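Local coordinates for multicopper oxidase (Pseudomonas thermotolerans, PDB 6VOW), which probably couples the one-electron oxidation of phenolic, lignin-related substrates to the reduction of dioxygen to water, as laccases and other multicopper oxidases do, at residues 400-405 / 419-424; 376-381 / 425-430; 210-215 / 292-297; 238-243 / 271-276. One frame throughout, in Å; residues are numbered along the deposited sequence.

In the fold
The four contacts fall into two pairs, one in each of two beta-sandwich regions of the chain. Contacts 1 and 2 share strand 422-428, which pairs with strand 397-402 along one edge and with strand 375-382 along the other; their centres lie 13 Å apart, and A423 O approaches L380 N at 2.5 Å. Neither supplies a copper ligand: the side chain of K419 in contact 1 is about 11 Å from a copper ion, that of F378 in contact 2 about 14 Å from the Cu-O-Cu group. Contacts 3 and 4 belong to facing sheets, their centres 11 Å apart, and are joined probably by a hydrogen bond from S295 OG to P275 O (2.4 Å). Contacts 2 and 3 lie 41 Å apart between centres.

Contact 1: residues 400-405 / 419-424; sequences LSSDRR and KNETAR
R424 and S401 hold each other through both backbone and side chain. R424 N donates to S401 O at 2.9 Å, and the guanidinium reaches round so that its NH1 donates to S401 OG at 3.0 Å, with the hydroxyl at the edge of the group and close to its plane. The bend of the arginine chain at chi3 (67°) turns NH1 back toward the serine hydroxyl. An alanine in place of R424 is likely to leave S401 OG without this donor and to open a gap beside L400, whose CD2 lies 4.1 Å from NH1. R424 O takes the L400 amide at 2.8 Å and, weakly, that of S401.

Where the strands end, D403 N donates to T422 O at 2.8 Å, and the carboxylate answers: T422 N reaches D403 OD2 at 2.7 Å from well above the carboxylate plane. E421 OE1, which also accepts from G418 N, lies at the edge of the R405 guanidinium in its plane, a long salt bridge of 3.8 Å to NE. The aliphatic part of R404 slides past E421 in the opposite direction, CG 3.5 Å from CG, while its guanidinium spreads over N420 O. On the face of S402 and A423, the alanine packs against Y415 and L417 of strand 414-417. With L400 and S401 both set against R424, the pairing is a classic beta bulge between antiparallel neighbours in a mixed sheet of a cupredoxin-like fold.

Contact 2: residues 376-381 / 425-430; sequences YIFELR and VALVAD
F378 lies beneath the L427 side chain, whose CD2 methyl sits almost exactly over the ring centre, 3.5 Å from the centroid and 12° off the ring normal, a CH-pi contact over the face. The leucine takes the cramped torsion that puts CG between its own backbone N and carbonyl carbon (chi1 54°), which swings the methyl across to the neighbouring strand. L370 touches both residues, and F327 meets the F378 ring with the planes inclined at about 50°. An alanine at F378 would probably leave the L427 methyl without its aromatic floor and open a gap beside F327. On the same face Y376 turns a ring edge to A429, CE1 to CB 3.8 Å, while its hydroxyl is bonded to K371 N. V425 spreads its methyls between two partners: CG1 meets F378 CB, and CG2 meets L380 CD1 at 4.0 Å. The reverse face has I377 CD1 against A426 CB, with L400 touching both.

Y376 N to L427 O and L427 N to Y376 O are both 3.0 Å and nearly straight. F378 and V425 form the next hydrogen-bonded pair, with I377 and A426 the non-hydrogen-bonded pair between them: regular antiparallel pairing inside a sheet of a cupredoxin-like beta-sandwich.

Contact 3: residues 210-215 / 292-297; sequences TLELPA and TLKSVA
L211 and L293 sit abreast on two parallel strands, and the backbone bonds around them set the register. L211 N donates to T292 O at 2.6 Å, and K294 N returns to L211 O; L213 N then reaches K294 O, V296 N reaches L213 O, and A215 N closes the series on V296 O. The bonds thus alternate as parallel pairing requires: L211 and L213 each use N and O to bridge two residues of the partner strand, and A215 adds its N. Several CA-H...O contacts lie between them, that of T210 CA with T292 O being 3.1 Å.

The charged contact joins E212 and K294, which run side by side in the same direction. K294 NZ meets E212 OE2 at 3.3 Å, a salt bridge whose hydrogen bond is weak; the lysine chain leaves anti to its backbone N (chi1 -177°) and bends near its end to bring the ammonium to the carboxylate.

Apolar contacts occupy both faces. Beside the salt bridge, V296 CG2 presses on the aliphatic stem of E212, 3.3 Å from CB. On the opposite face L293 divides its methyls between two leucines: CD2 meets L211 CD1 at 3.9 Å, and CD1 meets L213 CD1 at 3.9 Å. Past the end of the strand, A215 CB lies 3.2 Å from S295 OG, a hydroxyl bonded to P275 O.

Strand 210-214 is an outermost strand of its sheet, and strand 288-296 separates it from strand 280-285. The leucine face packs on the other sheet of the sandwich, L211 against L167 and L169 of strand 165-174, L213 also against V219, and L293 against L221 of strand 218-225.

Contact 4: residues 238-243 / 271-276; sequences GAEARL and AVRVPE
R242 and A271 form an antiparallel hydrogen-bonded pair, R242 N to A271 O 2.7 Å and A271 N to R242 O 2.8 Å, both donors lying in the carbonyl plane, and the short strands run at 164° to each other. This is a beta-sheet of a cupredoxin-like sandwich, in which strand 267-273 lies between strands 218-225 and 240-246. The next step along is the non-hydrogen-bonded pair of A241 and V272, where A241 CA comes 3.2 Å from A271 O, and beyond it R273 N donates to E240 O at 3.0 Å.

On the face of A241 and V272 the valine spreads its two methyls over A239 and A241. CG1, anti to the backbone N (chi1 173°), meets A239 CB at 4.1 Å, and CG2 meets A241 CB at 4.0 Å. L221 and L236 also touch V272, so this small apolar patch continues into the interior of the sandwich.

The other face bears E240, R242 and R273 along with A271. Both arginines make cation-pi contacts with W305, and R273 NH1 donates to the carbonyls of G216 and G303, which helps to fix the direction of its guanidinium. E240 and R273 run side by side, carboxylate and guanidinium planes only 14° apart, yet their charged atoms stay beyond salt-bridge range. A water spans the interval, donating to E240 OE1 at 2.6 Å and accepting a weak bond from R273 NE at 2.9 Å.

Contact 1: residues 400-405 / 419-424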
loop_
_atom_site.group_PDB
_atom_site.type_symbol
_atom_site.label_atom_id
_atom_site.label_comp_id
_atom_site.label_asym_id
_atom_site.label_seq_id
_atom_site.Cartn_x
_atom_site.Cartn_y
_atom_site.Cartn_z
ATOM N N LEU A 400 -0.810 8.958 16.442
ATOM C CA LEU A 400 -1.173 9.333 17.794
ATOM C C LEU A 400 -2.448 10.167 17.741
ATOM O O LEU A 400 -3.541 9.748 18.247
ATOM C CB LEU A 400 -0.032 10.094 18.441
ATOM C CG LEU A 400 0.982 9.443 19.323
ATOM C CD1 LEU A 400 1.462 8.136 18.720
ATOM C CD2 LEU A 400 2.113 10.412 19.596
ATOM N N SER A 401 -2.294 11.321 17.083
ATOM C CA SER A 401 -3.310 12.394 17.077
ATOM C C SER A 401 -3.308 13.135 15.749
ATOM O O SER A 401 -2.357 13.021 14.944
ATOM C CB SER A 401 -3.039 13.391 18.218
ATOM O OG SER A 401 -1.705 13.868 18.196
ATOM N N SER A 402 -4.383 13.895 15.536
ATOM C CA SER A 402 -4.418 14.839 14.405
ATOM C C SER A 402 -5.042 16.158 14.793
ATOM O O SER A 402 -5.743 16.217 15.772
ATOM C CB SER A 402 -5.150 14.233 13.242
ATOM O OG SER A 402 -5.162 15.147 12.193
ATOM N N ASP A 403 -4.739 17.214 14.047
ATOM C CA ASP A 403 -5.512 18.478 14.070
ATOM C C ASP A 403 -6.980 18.234 13.836
ATOM O O ASP A 403 -7.841 18.820 14.476
ATOM C CB ASP A 403 -5.132 19.345 12.863
ATOM C CG ASP A 403 -4.050 20.345 13.141
ATOM O OD1 ASP A 403 -3.869 20.720 14.332
ATOM O OD2 ASP A 403 -3.416 20.781 12.122
ATOM N N ARG A 404 -7.235 17.413 12.833
ATOM C CA ARG A 404 -8.504 17.408 12.186
ATOM C C ARG A 404 -9.296 16.251 12.736
ATOM O O ARG A 404 -10.356 16.429 13.345
ATOM C CB ARG A 404 -8.351 17.264 10.653
ATOM C CG ARG A 404 -7.179 17.987 10.005
ATOM C CD ARG A 404 -7.494 19.388 9.503
ATOM N NE ARG A 404 -7.417 20.426 10.524
ATOM C CZ ARG A 404 -7.242 21.729 10.279
ATOM N NH1 ARG A 404 -7.122 22.201 9.029
ATOM N NH2 ARG A 404 -7.195 22.570 11.307
ATOM N N ARG A 405 -8.742 15.060 12.534
ATOM C CA ARG A 405 -9.421 13.827 12.815
ATOM C C ARG A 405 -9.344 13.590 14.328
ATOM O O ARG A 405 -8.456 14.118 15.021
ATOM C CB ARG A 405 -8.771 12.679 11.995
ATOM C CG ARG A 405 -8.741 12.919 10.472
ATOM C CD ARG A 405 -8.440 11.676 9.583
ATOM N NE ARG A 405 -7.853 12.034 8.256
ATOM C CZ ARG A 405 -8.051 11.420 7.074
ATOM N NH1 ARG A 405 -8.836 10.344 6.934
ATOM N NH2 ARG A 405 -7.444 11.911 5.994
ATOM N N LYS A 419 -5.588 17.840 4.073
ATOM C CA LYS A 419 -5.429 19.217 3.698
ATOM C C LYS A 419 -5.237 19.990 4.956
ATOM O O LYS A 419 -6.051 19.879 5.869
ATOM C CB LYS A 419 -6.709 19.706 3.068
ATOM C CG LYS A 419 -7.179 19.012 1.780
ATOM C CD LYS A 419 -8.400 19.787 1.268
ATOM C CE LYS A 419 -9.111 19.228 0.049
ATOM N NZ LYS A 419 -8.136 18.892 -1.028
ATOM N N ASN A 420 -4.162 20.769 5.006
ATOM C CA ASN A 420 -3.797 21.549 6.187
ATOM C C ASN A 420 -3.808 20.775 7.481
ATOM O O ASN A 420 -4.030 21.340 8.519
ATOM C CB ASN A 420 -4.714 22.755 6.321
ATOM C CG ASN A 420 -4.294 23.922 5.461
ATOM O OD1 ASN A 420 -3.317 23.873 4.681
ATOM N ND2 ASN A 420 -5.073 24.998 5.569
ATOM N N GLU A 421 -3.584 19.478 7.441
ATOM C CA GLU A 421 -3.643 18.714 8.665
ATOM C C GLU A 421 -2.256 18.707 9.361
ATOM O O GLU A 421 -1.204 18.586 8.714
ATOM C CB GLU A 421 -4.147 17.300 8.370
ATOM C CG GLU A 421 -4.154 16.373 9.570
ATOM C CD GLU A 421 -4.670 14.961 9.295
ATOM O OE1 GLU A 421 -5.062 14.557 8.130
ATOM O OE2 GLU A 421 -4.688 14.234 10.325
ATOM N N THR A 422 -2.249 18.822 10.694
ATOM C CA THR A 422 -1.035 18.477 11.472
ATOM C C THR A 422 -1.290 17.216 12.293
ATOM O O THR A 422 -2.024 17.281 13.283
ATOM C CB THR A 422 -0.564 19.574 12.428
ATOM O OG1 THR A 422 -0.024 20.669 11.671
ATOM C CG2 THR A 422 0.521 19.030 13.381
ATOM N N ALA A 423 -0.648 16.102 11.897
ATOM C CA ALA A 423 -0.733 14.818 12.635
ATOM C C ALA A 423 0.592 14.413 13.375
ATOM O O ALA A 423 1.741 14.740 12.984
ATOM C CB ALA A 423 -1.258 13.718 11.716
ATOM N N ARG A 424 0.412 13.752 14.503
ATOM C CA ARG A 424 1.530 13.330 15.293
ATOM C C ARG A 424 1.553 11.809 15.244
ATOM O O ARG A 424 0.524 11.125 15.331
ATOM C CB ARG A 424 1.390 13.892 16.694
ATOM C CG ARG A 424 1.648 15.386 16.732
ATOM C CD ARG A 424 1.263 16.028 18.037
ATOM N NE ARG A 424 2.116 15.586 19.131
ATOM C CZ ARG A 424 1.767 14.722 20.087
ATOM N NH1 ARG A 424 0.562 14.150 20.115
ATOM N NH2 ARG A 424 2.645 14.426 21.047
#

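Contact 2: residues 376-381 / 425-430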
loop_
_atom_site.group_PDB
_atom_site.type_symbol
_atom_site.label_atom_id
_atom_site.label_comp_id
_atom_site.label_asym_id
_atom_site.label_seq_id
_atom_site.Cartn_x
_atom_site.Cartn_y
_atom_site.Cartn_z
ATOM N N TYR A 376 10.938 8.228 18.795
ATOM C CA TYR A 376 10.738 9.518 18.177
ATOM C C TYR A 376 9.276 9.725 17.921
ATOM O O TYR A 376 8.513 8.757 17.745
ATOM C CB TYR A 376 11.520 9.611 16.868
ATOM C CG TYR A 376 12.994 9.467 17.031
ATOM C CD1 TYR A 376 13.590 8.244 16.883
ATOM C CD2 TYR A 376 13.804 10.554 17.328
ATOM C CE1 TYR A 376 14.946 8.081 17.054
ATOM C CE2 TYR A 376 15.181 10.401 17.473
ATOM C CZ TYR A 376 15.724 9.144 17.361
ATOM O OH TYR A 376 17.037 8.914 17.499
ATOM N N ILE A 377 8.884 10.998 17.945
ATOM C CA ILE A 377 7.560 11.447 17.513
ATOM C C ILE A 377 7.870 12.244 16.280
ATOM O O ILE A 377 8.779 13.071 16.329
ATOM C CB ILE A 377 6.876 12.489 18.448
ATOM C CG1 ILE A 377 6.954 12.137 19.935
ATOM C CG2 ILE A 377 5.441 12.766 18.000
ATOM C CD1 ILE A 377 5.975 11.101 20.366
ATOM N N PHE A 378 7.119 12.001 15.204
ATOM C CA PHE A 378 7.108 12.780 13.980
ATOM C C PHE A 378 5.806 13.571 13.974
ATOM O O PHE A 378 4.709 12.980 14.002
ATOM C CB PHE A 378 7.139 11.869 12.755
ATOM C CG PHE A 378 8.477 11.259 12.468
ATOM C CD1 PHE A 378 9.488 11.114 13.435
ATOM C CD2 PHE A 378 8.734 10.809 11.197
ATOM C CE1 PHE A 378 10.715 10.527 13.105
ATOM C CE2 PHE A 378 9.931 10.229 10.873
ATOM C CZ PHE A 378 10.934 10.094 11.816
ATOM N N GLU A 379 5.942 14.899 13.990
ATOM C CA GLU A 379 4.857 15.790 13.711
ATOM C C GLU A 379 4.810 15.941 12.213
ATOM O O GLU A 379 5.776 16.389 11.585
ATOM C CB GLU A 379 5.046 17.161 14.346
ATOM C CG GLU A 379 3.728 17.966 14.332
ATOM C CD GLU A 379 3.867 19.413 14.812
ATOM O OE1 GLU A 379 4.482 20.226 14.061
ATOM O OE2 GLU A 379 3.334 19.752 15.914
ATOM N N LEU A 380 3.698 15.573 11.628
ATOM C CA LEU A 380 3.527 15.632 10.179
ATOM C C LEU A 380 2.630 16.816 9.891
ATOM O O LEU A 380 1.489 16.755 10.257
ATOM C CB LEU A 380 2.853 14.339 9.698
ATOM C CG LEU A 380 3.549 13.034 10.071
ATOM C CD1 LEU A 380 2.817 11.905 9.420
ATOM C CD2 LEU A 380 4.942 13.023 9.539
ATOM N N ARG A 381 3.172 17.901 9.305
ATOM C CA ARG A 381 2.440 19.170 8.995
ATOM C C ARG A 381 2.209 19.290 7.468
ATOM O O ARG A 381 3.154 19.461 6.706
ATOM C CB ARG A 381 3.216 20.446 9.465
ATOM C CG ARG A 381 3.638 20.399 10.929
ATOM C CD ARG A 381 4.679 21.455 11.251
ATOM N NE ARG A 381 4.100 22.776 11.045
ATOM C CZ ARG A 381 4.783 23.872 10.783
ATOM N NH1 ARG A 381 6.115 23.864 10.711
ATOM N NH2 ARG A 381 4.120 25.000 10.594
ATOM N N VAL A 425 2.754 11.317 15.038
ATOM C CA VAL A 425 3.015 9.956 14.670
ATOM C C VAL A 425 4.288 9.562 15.454
ATOM O O VAL A 425 5.203 10.375 15.602
ATOM C CB VAL A 425 3.166 9.941 13.122
ATOM C CG1 VAL A 425 4.306 9.101 12.635
ATOM C CG2 VAL A 425 1.908 9.468 12.464
ATOM N N ALA A 426 4.348 8.329 15.948
ATOM C CA ALA A 426 5.449 7.872 16.768
ATOM C C ALA A 426 5.965 6.473 16.391
ATOM O O ALA A 426 5.208 5.588 16.021
ATOM C CB ALA A 426 4.993 7.898 18.216
ATOM N N LEU A 427 7.279 6.310 16.514
ATOM C CA LEU A 427 7.977 5.135 16.074
ATOM C C LEU A 427 9.117 4.838 16.973
ATOM O O LEU A 427 9.615 5.729 17.659
ATOM C CB LEU A 427 8.556 5.370 14.686
ATOM C CG LEU A 427 9.458 6.593 14.496
ATOM C CD1 LEU A 427 10.857 6.140 14.331
ATOM C CD2 LEU A 427 9.113 7.452 13.265
ATOM N N VAL A 428 9.542 3.565 16.943
ATOM C CA VAL A 428 10.849 3.136 17.399
ATOM C C VAL A 428 11.733 2.983 16.190
ATOM O O VAL A 428 11.326 2.393 15.220
ATOM C CB VAL A 428 10.766 1.812 18.192
ATOM C CG1 VAL A 428 12.178 1.377 18.724
ATOM C CG2 VAL A 428 9.685 1.971 19.308
ATOM N N ALA A 429 12.946 3.558 16.254
ATOM C CA ALA A 429 13.897 3.536 15.143
ATOM C C ALA A 429 14.628 2.210 15.258
ATOM O O ALA A 429 15.768 2.123 15.651
ATOM C CB ALA A 429 14.804 4.735 15.190
ATOM N N ASP A 430 13.890 1.209 14.809
ATOM C CA ASP A 430 14.028 -0.217 15.066
ATOM C C ASP A 430 15.059 -0.886 14.184
ATOM O O ASP A 430 15.626 -1.873 14.540
ATOM C CB ASP A 430 12.671 -0.842 14.624
ATOM C CG ASP A 430 12.120 -1.813 15.604
ATOM O OD1 ASP A 430 12.901 -2.470 16.366
ATOM O OD2 ASP A 430 10.854 -1.922 15.602
#

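Contact 3: residues 210-215 / 292-297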
loop_
_atom_site.group_PDB
_atom_site.type_symbol
_atom_site.label_atom_id
_atom_site.label_comp_id
_atom_site.label_asym_id
_atom_site.label_seq_id
_atom_site.Cartn_x
_atom_site.Cartn_y
_atom_site.Cartn_z
ATOM N N THR A 210 -18.333 -8.428 -10.351
ATOM C CA THR A 210 -19.267 -9.006 -9.416
ATOM C C THR A 210 -18.465 -10.118 -8.769
ATOM O O THR A 210 -17.980 -11.016 -9.450
ATOM C CB THR A 210 -20.544 -9.500 -10.124
ATOM O OG1 THR A 210 -20.236 -10.587 -11.006
ATOM C CG2 THR A 210 -21.135 -8.384 -10.950
ATOM N N LEU A 211 -18.256 -10.017 -7.471
ATOM C CA LEU A 211 -17.560 -11.065 -6.720
ATOM C C LEU A 211 -18.503 -11.879 -5.882
ATOM O O LEU A 211 -19.243 -11.336 -5.050
ATOM C CB LEU A 211 -16.549 -10.425 -5.812
ATOM C CG LEU A 211 -15.716 -9.485 -6.703
ATOM C CD1 LEU A 211 -15.139 -8.437 -5.780
ATOM C CD2 LEU A 211 -14.649 -10.228 -7.534
ATOM N N GLU A 212 -18.475 -13.181 -6.074
ATOM C CA GLU A 212 -19.352 -14.068 -5.344
ATOM C C GLU A 212 -18.767 -14.365 -3.958
ATOM O O GLU A 212 -17.553 -14.583 -3.801
ATOM C CB GLU A 212 -19.674 -15.340 -6.176
ATOM C CG GLU A 212 -20.688 -15.060 -7.318
ATOM C CD GLU A 212 -21.085 -16.283 -8.173
ATOM O OE1 GLU A 212 -20.886 -17.434 -7.720
ATOM O OE2 GLU A 212 -21.624 -16.102 -9.305
ATOM N N LEU A 213 -19.638 -14.316 -2.950
ATOM C CA LEU A 213 -19.324 -14.609 -1.566
ATOM C C LEU A 213 -20.458 -15.492 -0.960
ATOM O O LEU A 213 -21.629 -15.293 -1.316
ATOM C CB LEU A 213 -19.234 -13.298 -0.773
ATOM C CG LEU A 213 -18.166 -12.296 -1.099
ATOM C CD1 LEU A 213 -18.408 -11.062 -0.305
ATOM C CD2 LEU A 213 -16.792 -12.866 -0.744
ATOM N N PRO A 214 -20.124 -16.427 -0.020
ATOM C CA PRO A 214 -21.138 -17.309 0.594
ATOM C C PRO A 214 -22.046 -16.651 1.642
ATOM O O PRO A 214 -21.542 -15.994 2.579
ATOM C CB PRO A 214 -20.305 -18.407 1.249
ATOM C CG PRO A 214 -18.971 -17.835 1.468
ATOM C CD PRO A 214 -18.760 -16.767 0.429
ATOM N N ALA A 215 -23.362 -16.855 1.488
ATOM C CA ALA A 215 -24.363 -16.184 2.340
ATOM C C ALA A 215 -24.234 -16.519 3.800
ATOM O O ALA A 215 -23.868 -17.580 4.158
ATOM C CB ALA A 215 -25.770 -16.510 1.904
ATOM N N THR A 292 -19.301 -5.229 -7.032
ATOM C CA THR A 292 -20.483 -5.776 -6.519
ATOM C C THR A 292 -20.191 -7.156 -5.851
ATOM O O THR A 292 -19.635 -8.034 -6.478
ATOM C CB THR A 292 -21.456 -5.931 -7.704
ATOM O OG1 THR A 292 -21.693 -4.644 -8.271
ATOM C CG2 THR A 292 -22.691 -6.391 -7.244
ATOM N N LEU A 293 -20.687 -7.323 -4.636
ATOM C CA LEU A 293 -20.551 -8.528 -3.841
ATOM C C LEU A 293 -21.887 -9.179 -3.844
ATOM O O LEU A 293 -22.819 -8.650 -3.250
ATOM C CB LEU A 293 -20.202 -8.173 -2.401
ATOM C CG LEU A 293 -18.952 -7.346 -2.229
ATOM C CD1 LEU A 293 -18.781 -7.219 -0.741
ATOM C CD2 LEU A 293 -17.732 -7.963 -2.859
ATOM N N LYS A 294 -21.981 -10.286 -4.576
ATOM C CA LYS A 294 -23.196 -11.061 -4.702
ATOM C C LYS A 294 -23.101 -12.132 -3.690
ATOM O O LYS A 294 -22.183 -12.940 -3.737
ATOM C CB LYS A 294 -23.333 -11.696 -6.106
ATOM C CG LYS A 294 -24.637 -12.460 -6.330
ATOM C CD LYS A 294 -24.980 -12.655 -7.827
ATOM C CE LYS A 294 -24.440 -13.978 -8.416
ATOM N NZ LYS A 294 -24.002 -13.873 -9.846
ATOM N N SER A 295 -24.058 -12.129 -2.772
ATOM C CA SER A 295 -24.205 -13.178 -1.798
ATOM C C SER A 295 -24.686 -14.424 -2.493
ATOM O O SER A 295 -25.785 -14.438 -3.025
ATOM C CB SER A 295 -25.279 -12.778 -0.804
ATOM O OG SER A 295 -25.416 -13.796 0.160
ATOM N N VAL A 296 -23.884 -15.477 -2.459
ATOM C CA VAL A 296 -24.232 -16.762 -3.084
ATOM C C VAL A 296 -24.683 -17.761 -1.992
ATOM O O VAL A 296 -24.286 -17.628 -0.832
ATOM C CB VAL A 296 -23.024 -17.265 -3.883
ATOM C CG1 VAL A 296 -23.363 -18.447 -4.794
ATOM C CG2 VAL A 296 -22.507 -16.116 -4.732
ATOM N N ALA A 297 -25.509 -18.748 -2.351
ATOM C CA ALA A 297 -26.032 -19.721 -1.360
ATOM C C ALA A 297 -24.929 -20.625 -0.857
ATOM O O ALA A 297 -24.261 -21.286 -1.634
ATOM C CB ALA A 297 -27.182 -20.546 -1.919
#

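Contact 4: residues 238-243 / 271-276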
loop_
_atom_site.group_PDB
_atom_site.type_symbol
_atom_site.label_atom_id
_atom_site.label_comp_id
_atom_site.label_asym_id
_atom_site.label_seq_id
_atom_site.Cartn_x
_atom_site.Cartn_y
_atom_site.Cartn_z
ATOM N N GLY A 238 -25.445 -0.798 3.253
ATOM C CA GLY A 238 -26.286 -2.013 3.474
ATOM C C GLY A 238 -25.646 -3.114 4.308
ATOM O O GLY A 238 -26.264 -3.659 5.178
ATOM N N ALA A 239 -24.404 -3.462 4.032
ATOM C CA ALA A 239 -23.796 -4.641 4.651
ATOM C C ALA A 239 -23.287 -4.237 6.002
ATOM O O ALA A 239 -23.022 -3.051 6.220
ATOM C CB ALA A 239 -22.653 -5.154 3.807
ATOM N N GLU A 240 -23.187 -5.197 6.927
ATOM C CA GLU A 240 -22.479 -4.984 8.216
ATOM C C GLU A 240 -21.051 -5.210 7.912
ATOM O O GLU A 240 -20.700 -6.330 7.556
ATOM C CB GLU A 240 -22.774 -6.068 9.246
ATOM C CG GLU A 240 -23.958 -5.866 10.127
ATOM C CD GLU A 240 -23.896 -6.911 11.193
ATOM O OE1 GLU A 240 -24.126 -8.095 10.819
ATOM O OE2 GLU A 240 -23.535 -6.541 12.354
ATOM N N ALA A 241 -20.216 -4.208 8.091
ATOM C CA ALA A 241 -18.806 -4.334 7.746
ATOM C C ALA A 241 -17.968 -3.766 8.879
ATOM O O ALA A 241 -18.309 -2.745 9.473
ATOM C CB ALA A 241 -18.517 -3.664 6.391
ATOM N N ARG A 242 -16.932 -4.503 9.243
ATOM C CA ARG A 242 -16.069 -4.115 10.352
ATOM C C ARG A 242 -14.635 -4.087 9.929
ATOM O O ARG A 242 -14.160 -4.944 9.278
ATOM C CB ARG A 242 -16.232 -5.104 11.497
ATOM C CG ARG A 242 -17.562 -4.932 12.156
ATOM C CD ARG A 242 -17.832 -6.031 13.142
ATOM N NE ARG A 242 -18.743 -5.552 14.160
ATOM C CZ ARG A 242 -18.435 -5.303 15.450
ATOM N NH1 ARG A 242 -17.196 -5.494 15.947
ATOM N NH2 ARG A 242 -19.390 -4.847 16.274
ATOM N N LEU A 243 -13.941 -3.049 10.308
ATOM C CA LEU A 243 -12.566 -2.947 10.074
ATOM C C LEU A 243 -11.854 -3.807 11.116
ATOM O O LEU A 243 -12.168 -3.729 12.272
ATOM C CB LEU A 243 -12.180 -1.501 10.172
ATOM C CG LEU A 243 -12.788 -0.654 9.037
ATOM C CD1 LEU A 243 -12.501 0.815 9.308
ATOM C CD2 LEU A 243 -12.194 -1.055 7.707
ATOM N N ALA A 271 -13.992 -6.991 7.329
ATOM C CA ALA A 271 -14.869 -8.179 7.498
ATOM C C ALA A 271 -16.291 -7.827 7.273
ATOM O O ALA A 271 -16.817 -6.885 7.933
ATOM C CB ALA A 271 -14.759 -8.755 8.854
ATOM N N VAL A 272 -16.937 -8.607 6.400
ATOM C CA VAL A 272 -18.265 -8.295 5.937
ATOM C C VAL A 272 -19.189 -9.489 6.273
ATOM O O VAL A 272 -18.875 -10.638 5.943
ATOM C CB VAL A 272 -18.248 -8.077 4.407
ATOM C CG1 VAL A 272 -19.652 -7.922 3.825
ATOM C CG2 VAL A 272 -17.485 -6.800 4.102
ATOM N N ARG A 273 -20.322 -9.214 6.895
ATOM C CA ARG A 273 -21.366 -10.226 6.966
ATOM C C ARG A 273 -22.064 -10.209 5.667
ATOM O O ARG A 273 -22.684 -9.206 5.284
ATOM C CB ARG A 273 -22.363 -9.970 8.043
ATOM C CG ARG A 273 -23.549 -11.023 8.045
ATOM C CD ARG A 273 -23.056 -12.352 8.487
ATOM N NE ARG A 273 -22.610 -12.253 9.866
ATOM C CZ ARG A 273 -22.261 -13.284 10.639
ATOM N NH1 ARG A 273 -22.293 -14.588 10.228
ATOM N NH2 ARG A 273 -21.862 -12.996 11.866
ATOM N N VAL A 274 -21.955 -11.335 4.978
ATOM C CA VAL A 274 -22.556 -11.488 3.694
ATOM C C VAL A 274 -24.041 -11.725 3.954
ATOM O O VAL A 274 -24.422 -12.619 4.723
ATOM C CB VAL A 274 -21.942 -12.662 2.934
ATOM C CG1 VAL A 274 -22.601 -12.841 1.591
ATOM C CG2 VAL A 274 -20.455 -12.473 2.733
ATOM N N PRO A 275 -24.900 -10.933 3.288
ATOM C CA PRO A 275 -26.289 -11.055 3.547
ATOM C C PRO A 275 -26.800 -12.327 2.939
ATOM O O PRO A 275 -26.063 -13.070 2.341
ATOM C CB PRO A 275 -26.891 -9.812 2.874
ATOM C CG PRO A 275 -25.866 -9.304 1.936
ATOM C CD PRO A 275 -24.647 -10.138 2.081
ATOM N N GLU A 276 -28.064 -12.584 3.194
ATOM C CA GLU A 276 -28.750 -13.743 2.679
ATOM C C GLU A 276 -28.590 -13.833 1.189
ATOM O O GLU A 276 -28.373 -12.823 0.545
ATOM C CB GLU A 276 -30.225 -13.696 3.081
ATOM C CG GLU A 276 -31.009 -12.409 2.803
ATOM C CD GLU A 276 -32.495 -12.582 3.104
ATOM O OE1 GLU A 276 -33.033 -11.876 4.009
ATOM O OE2 GLU A 276 -33.122 -13.442 2.438
HETATM O O HOH W 1 -23.786 -10.442 11.875
#